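Local atomic coordinates of polyketide synthase type I (Bacillus amyloliquefaciens, PDB entry 5KKU), a protein that forms the N-terminal dehydratase domain of a modular polyketide synthase in the difficidin assembly line, probably removing water from carrier-bound polyketide intermediates. Residues A[167-178]-A[196-207]. Numbering follows the deposited sequence.
Sequences QLQDKEELMELT and FLDASTLAGSSF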
loop_
_atom_site.group_PDB
_atom_site.type_symbol
_atom_site.label_atom_id
_atom_site.label_comp_id
_atom_site.label_asym_id
_atom_site.label_seq_id
_atom_site.Cartn_x
_atom_site.Cartn_y
_atom_site.Cartn_z
ATOM N N GLN A 167 10.085 2.432 -18.916
ATOM C CA GLN A 167 11.267 1.712 -18.544
ATOM C C GLN A 167 12.488 2.268 -19.262
ATOM O O GLN A 167 12.458 2.455 -20.439
ATOM C CB GLN A 167 11.096 0.244 -18.870
ATOM C CG GLN A 167 12.034 -0.644 -18.168
ATOM C CD GLN A 167 11.882 -2.065 -18.593
ATOM O OE1 GLN A 167 11.315 -2.870 -17.893
ATOM N NE2 GLN A 167 12.346 -2.366 -19.749
ATOM N N LEU A 168 13.555 2.498 -18.525
ATOM C CA LEU A 168 14.776 2.982 -19.125
ATOM C C LEU A 168 15.923 2.005 -19.069
ATOM O O LEU A 168 16.412 1.724 -18.011
ATOM C CB LEU A 168 15.199 4.302 -18.529
ATOM C CG LEU A 168 16.552 4.797 -19.009
ATOM C CD1 LEU A 168 16.510 5.220 -20.466
ATOM C CD2 LEU A 168 17.159 5.840 -18.128
ATOM N N GLN A 169 16.316 1.427 -20.185
ATOM C CA GLN A 169 17.401 0.427 -20.228
ATOM C C GLN A 169 17.307 -0.812 -19.416
ATOM O O GLN A 169 18.270 -1.466 -19.164
ATOM C CB GLN A 169 18.761 1.134 -20.251
ATOM C CG GLN A 169 19.036 1.877 -21.535
ATOM C CD GLN A 169 20.189 2.833 -21.458
ATOM O OE1 GLN A 169 21.044 2.694 -20.642
ATOM N NE2 GLN A 169 20.219 3.790 -22.335
ATOM N N ASP A 170 16.116 -1.147 -19.003
ATOM C CA ASP A 170 15.898 -2.286 -18.236
ATOM C C ASP A 170 16.297 -2.097 -16.764
ATOM O O ASP A 170 16.364 -3.040 -16.042
ATOM C CB ASP A 170 16.416 -3.604 -18.755
ATOM C CG ASP A 170 17.892 -3.605 -18.817
ATOM O OD1 ASP A 170 18.527 -2.664 -18.308
ATOM O OD2 ASP A 170 18.442 -4.549 -19.385
ATOM N N LYS A 171 16.564 -0.847 -16.360
ATOM C CA LYS A 171 17.346 -0.644 -15.156
ATOM C C LYS A 171 16.425 0.231 -14.293
ATOM O O LYS A 171 16.480 0.183 -13.110
ATOM C CB LYS A 171 18.609 0.054 -15.449
ATOM C CG LYS A 171 19.773 -0.848 -15.729
ATOM C CD LYS A 171 21.098 -0.144 -15.525
ATOM C CE LYS A 171 22.050 -0.375 -16.670
ATOM N NZ LYS A 171 23.152 0.612 -16.767
ATOM N N GLU A 172 15.619 1.069 -14.903
ATOM C CA GLU A 172 14.761 1.934 -14.123
ATOM C C GLU A 172 13.328 1.936 -14.599
ATOM O O GLU A 172 13.057 1.666 -15.698
ATOM C CB GLU A 172 15.258 3.369 -14.141
ATOM C CG GLU A 172 16.646 3.587 -13.568
ATOM C CD GLU A 172 17.231 4.935 -13.925
ATOM O OE1 GLU A 172 16.826 5.954 -13.415
ATOM O OE2 GLU A 172 18.119 4.972 -14.748
ATOM N N GLU A 173 12.428 2.250 -13.702
ATOM C CA GLU A 173 11.033 2.320 -14.006
ATOM C C GLU A 173 10.339 3.550 -13.430
ATOM O O GLU A 173 10.671 4.026 -12.385
ATOM C CB GLU A 173 10.364 1.056 -13.504
ATOM C CG GLU A 173 8.886 0.969 -13.688
ATOM C CD GLU A 173 8.290 -0.254 -13.057
ATOM O OE1 GLU A 173 7.484 -0.123 -12.152
ATOM O OE2 GLU A 173 8.626 -1.343 -13.458
ATOM N N LEU A 174 9.352 4.044 -14.169
ATOM C CA LEU A 174 8.579 5.210 -13.763
ATOM C C LEU A 174 7.107 4.970 -14.074
ATOM O O LEU A 174 6.746 4.696 -15.219
ATOM C CB LEU A 174 9.076 6.464 -14.484
ATOM C CG LEU A 174 8.597 7.804 -13.923
ATOM C CD1 LEU A 174 8.585 7.777 -12.402
ATOM C CD2 LEU A 174 9.465 8.943 -14.436
ATOM N N MET A 175 6.261 5.071 -13.055
ATOM C CA MET A 175 4.831 4.846 -13.235
ATOM C C MET A 175 3.992 6.109 -13.067
ATOM O O MET A 175 3.856 6.636 -11.961
ATOM C CB MET A 175 4.339 3.761 -12.275
ATOM C CG MET A 175 4.761 2.352 -12.659
ATOM S SD MET A 175 4.067 1.095 -11.569
ATOM C CE MET A 175 4.668 1.657 -9.978
ATOM N N GLU A 176 3.425 6.584 -14.171
ATOM C CA GLU A 176 2.593 7.748 -14.157
ATOM C C GLU A 176 1.226 7.311 -13.741
ATOM O O GLU A 176 0.593 6.571 -14.414
ATOM C CB GLU A 176 2.582 8.415 -15.521
ATOM C CG GLU A 176 1.926 9.771 -15.506
ATOM C CD GLU A 176 1.890 10.406 -16.854
ATOM O OE1 GLU A 176 1.557 9.727 -17.797
ATOM O OE2 GLU A 176 2.187 11.581 -16.978
ATOM N N LEU A 177 0.791 7.748 -12.587
ATOM C CA LEU A 177 -0.459 7.317 -12.047
ATOM C C LEU A 177 -1.425 8.445 -11.783
ATOM O O LEU A 177 -1.066 9.443 -11.230
ATOM C CB LEU A 177 -0.184 6.547 -10.771
ATOM C CG LEU A 177 0.688 5.323 -10.945
ATOM C CD1 LEU A 177 1.375 4.916 -9.685
ATOM C CD2 LEU A 177 -0.182 4.217 -11.422
ATOM N N THR A 178 -2.677 8.261 -12.160
ATOM C CA THR A 178 -3.744 9.196 -11.887
ATOM C C THR A 178 -4.991 8.483 -11.397
ATOM O O THR A 178 -5.331 7.446 -11.854
ATOM C CB THR A 178 -4.093 10.060 -13.087
ATOM O OG1 THR A 178 -2.955 10.799 -13.477
ATOM C CG2 THR A 178 -5.086 11.033 -12.752
ATOM N N PHE A 196 -3.412 5.282 -4.670
ATOM C CA PHE A 196 -2.058 5.594 -5.002
ATOM C C PHE A 196 -1.065 4.630 -4.364
ATOM O O PHE A 196 -0.199 4.165 -5.034
ATOM C CB PHE A 196 -1.713 7.018 -4.622
ATOM C CG PHE A 196 -2.036 8.048 -5.670
ATOM C CD1 PHE A 196 -1.911 7.776 -7.006
ATOM C CD2 PHE A 196 -2.428 9.300 -5.298
ATOM C CE1 PHE A 196 -2.213 8.707 -7.941
ATOM C CE2 PHE A 196 -2.725 10.245 -6.220
ATOM C CZ PHE A 196 -2.611 9.952 -7.544
ATOM N N LEU A 197 -1.242 4.325 -3.085
ATOM C CA LEU A 197 -0.386 3.446 -2.344
ATOM C C LEU A 197 -0.396 2.031 -2.925
ATOM O O LEU A 197 0.624 1.465 -3.161
ATOM C CB LEU A 197 -0.750 3.462 -0.862
ATOM C CG LEU A 197 -0.518 4.709 -0.016
ATOM C CD1 LEU A 197 -0.725 4.418 1.436
ATOM C CD2 LEU A 197 0.866 5.259 -0.212
ATOM N N ASP A 198 -1.567 1.457 -3.140
ATOM C CA ASP A 198 -1.742 0.156 -3.752
ATOM C C ASP A 198 -1.048 0.026 -5.095
ATOM O O ASP A 198 -0.280 -0.833 -5.278
ATOM C CB ASP A 198 -3.216 -0.134 -3.872
ATOM C CG ASP A 198 -3.519 -1.497 -4.382
ATOM O OD1 ASP A 198 -3.246 -2.484 -3.730
ATOM O OD2 ASP A 198 -4.050 -1.595 -5.444
ATOM N N ALA A 199 -1.346 0.912 -6.020
ATOM C CA ALA A 199 -0.715 0.899 -7.322
ATOM C C ALA A 199 0.788 1.038 -7.267
ATOM O O ALA A 199 1.454 0.493 -8.094
ATOM C CB ALA A 199 -1.286 1.948 -8.232
ATOM N N SER A 200 1.284 1.764 -6.301
ATOM C CA SER A 200 2.700 1.940 -6.139
ATOM C C SER A 200 3.444 0.698 -5.705
ATOM O O SER A 200 4.577 0.572 -5.980
ATOM C CB SER A 200 2.999 3.079 -5.203
ATOM O OG SER A 200 2.542 4.257 -5.724
ATOM N N THR A 201 2.761 -0.197 -5.013
ATOM C CA THR A 201 3.338 -1.474 -4.668
ATOM C C THR A 201 3.604 -2.351 -5.858
ATOM O O THR A 201 4.207 -3.354 -5.720
ATOM C CB THR A 201 2.550 -2.303 -3.661
ATOM O OG1 THR A 201 1.419 -2.885 -4.270
ATOM C CG2 THR A 201 2.171 -1.533 -2.526
ATOM N N LEU A 202 3.177 -1.916 -7.020
ATOM C CA LEU A 202 3.395 -2.593 -8.250
ATOM C C LEU A 202 4.672 -2.170 -8.905
ATOM O O LEU A 202 4.950 -2.587 -9.963
ATOM C CB LEU A 202 2.236 -2.339 -9.183
ATOM C CG LEU A 202 0.919 -2.974 -8.795
ATOM C CD1 LEU A 202 -0.195 -2.615 -9.728
ATOM C CD2 LEU A 202 1.052 -4.468 -8.766
ATOM N N ALA A 203 5.443 -1.332 -8.248
ATOM C CA ALA A 203 6.758 -0.934 -8.751
ATOM C C ALA A 203 7.704 -2.080 -9.094
ATOM O O ALA A 203 7.835 -3.022 -8.373
ATOM C CB ALA A 203 7.428 0.016 -7.798
ATOM N N GLY A 204 8.319 -1.978 -10.242
ATOM C CA GLY A 204 9.252 -2.971 -10.689
ATOM C C GLY A 204 8.621 -4.044 -11.511
ATOM O O GLY A 204 9.289 -4.912 -11.919
ATOM N N SER A 205 7.323 -3.969 -11.739
ATOM C CA SER A 205 6.654 -4.958 -12.544
ATOM C C SER A 205 7.198 -5.060 -13.966
ATOM O O SER A 205 7.215 -6.113 -14.544
ATOM C CB SER A 205 5.173 -4.698 -12.585
ATOM O OG SER A 205 4.594 -4.870 -11.330
ATOM N N SER A 206 7.629 -3.975 -14.545
ATOM C CA SER A 206 8.177 -4.010 -15.858
ATOM C C SER A 206 9.495 -4.762 -15.847
ATOM O O SER A 206 9.883 -5.347 -16.789
ATOM C CB SER A 206 8.354 -2.584 -16.343
ATOM O OG SER A 206 9.595 -2.063 -15.974
ATOM N N PHE A 207 10.229 -4.707 -14.772
ATOM C CA PHE A 207 11.423 -5.504 -14.729
ATOM C C PHE A 207 10.923 -6.909 -14.592
ATOM O O PHE A 207 10.220 -7.191 -13.657
ATOM C CB PHE A 207 12.239 -5.209 -13.506
ATOM C CG PHE A 207 12.673 -3.796 -13.381
ATOM C CD1 PHE A 207 13.233 -3.134 -14.436
ATOM C CD2 PHE A 207 12.554 -3.159 -12.197
ATOM C CE1 PHE A 207 13.658 -1.859 -14.299
ATOM C CE2 PHE A 207 12.964 -1.889 -12.061
ATOM C CZ PHE A 207 13.506 -1.231 -13.116
#
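The ring of Phe207 leans obliquely against the turn that joins strands 162-168 and 172-178, its CZ 3.3 Å from Lys171 O, while the backbone N of Glu172 lies at its edge, in the ring plane. At the other end of the contact Phe196 turns an edge to the strand, CE1 meeting Leu177 O at 3.6 Å near the ring plane; Phe233 packs edge-to-face with this ring. Between them the carboxylate of Glu173 grips the loop after the helix. Its CG stands anti to the backbone N (chi1 178°) and the chain runs on extended, carrying the acid group into the backbone of 204-206. Gly204 N donates to OE1 (2.8 Å, 162°) from well above the carboxylate plane, whereas Ser206 N reaches OE2 on its syn side, tilted less from that plane (3.0 Å). Two backbone N-H groups thus share the buried acid, which probably favours its ionised form. Met175 bends at its last torsion and lays CE against Ala203, 3.5 Å from Ala203 N and 3.9 Å from Ala203 CB. Farther along, Leu177 CD2 touches Ala199 CB at 4.1 Å. Residues 196-200, the last part of helix 194-200 and home of the predicted proton donor Asp198, run roughly antiparallel to strand 172-178 (154°), within the predicted C-terminal hotdog fold. That strand pairs with 162-168 and 236-248, and Phe131 of helix 128-133 packs on Leu174.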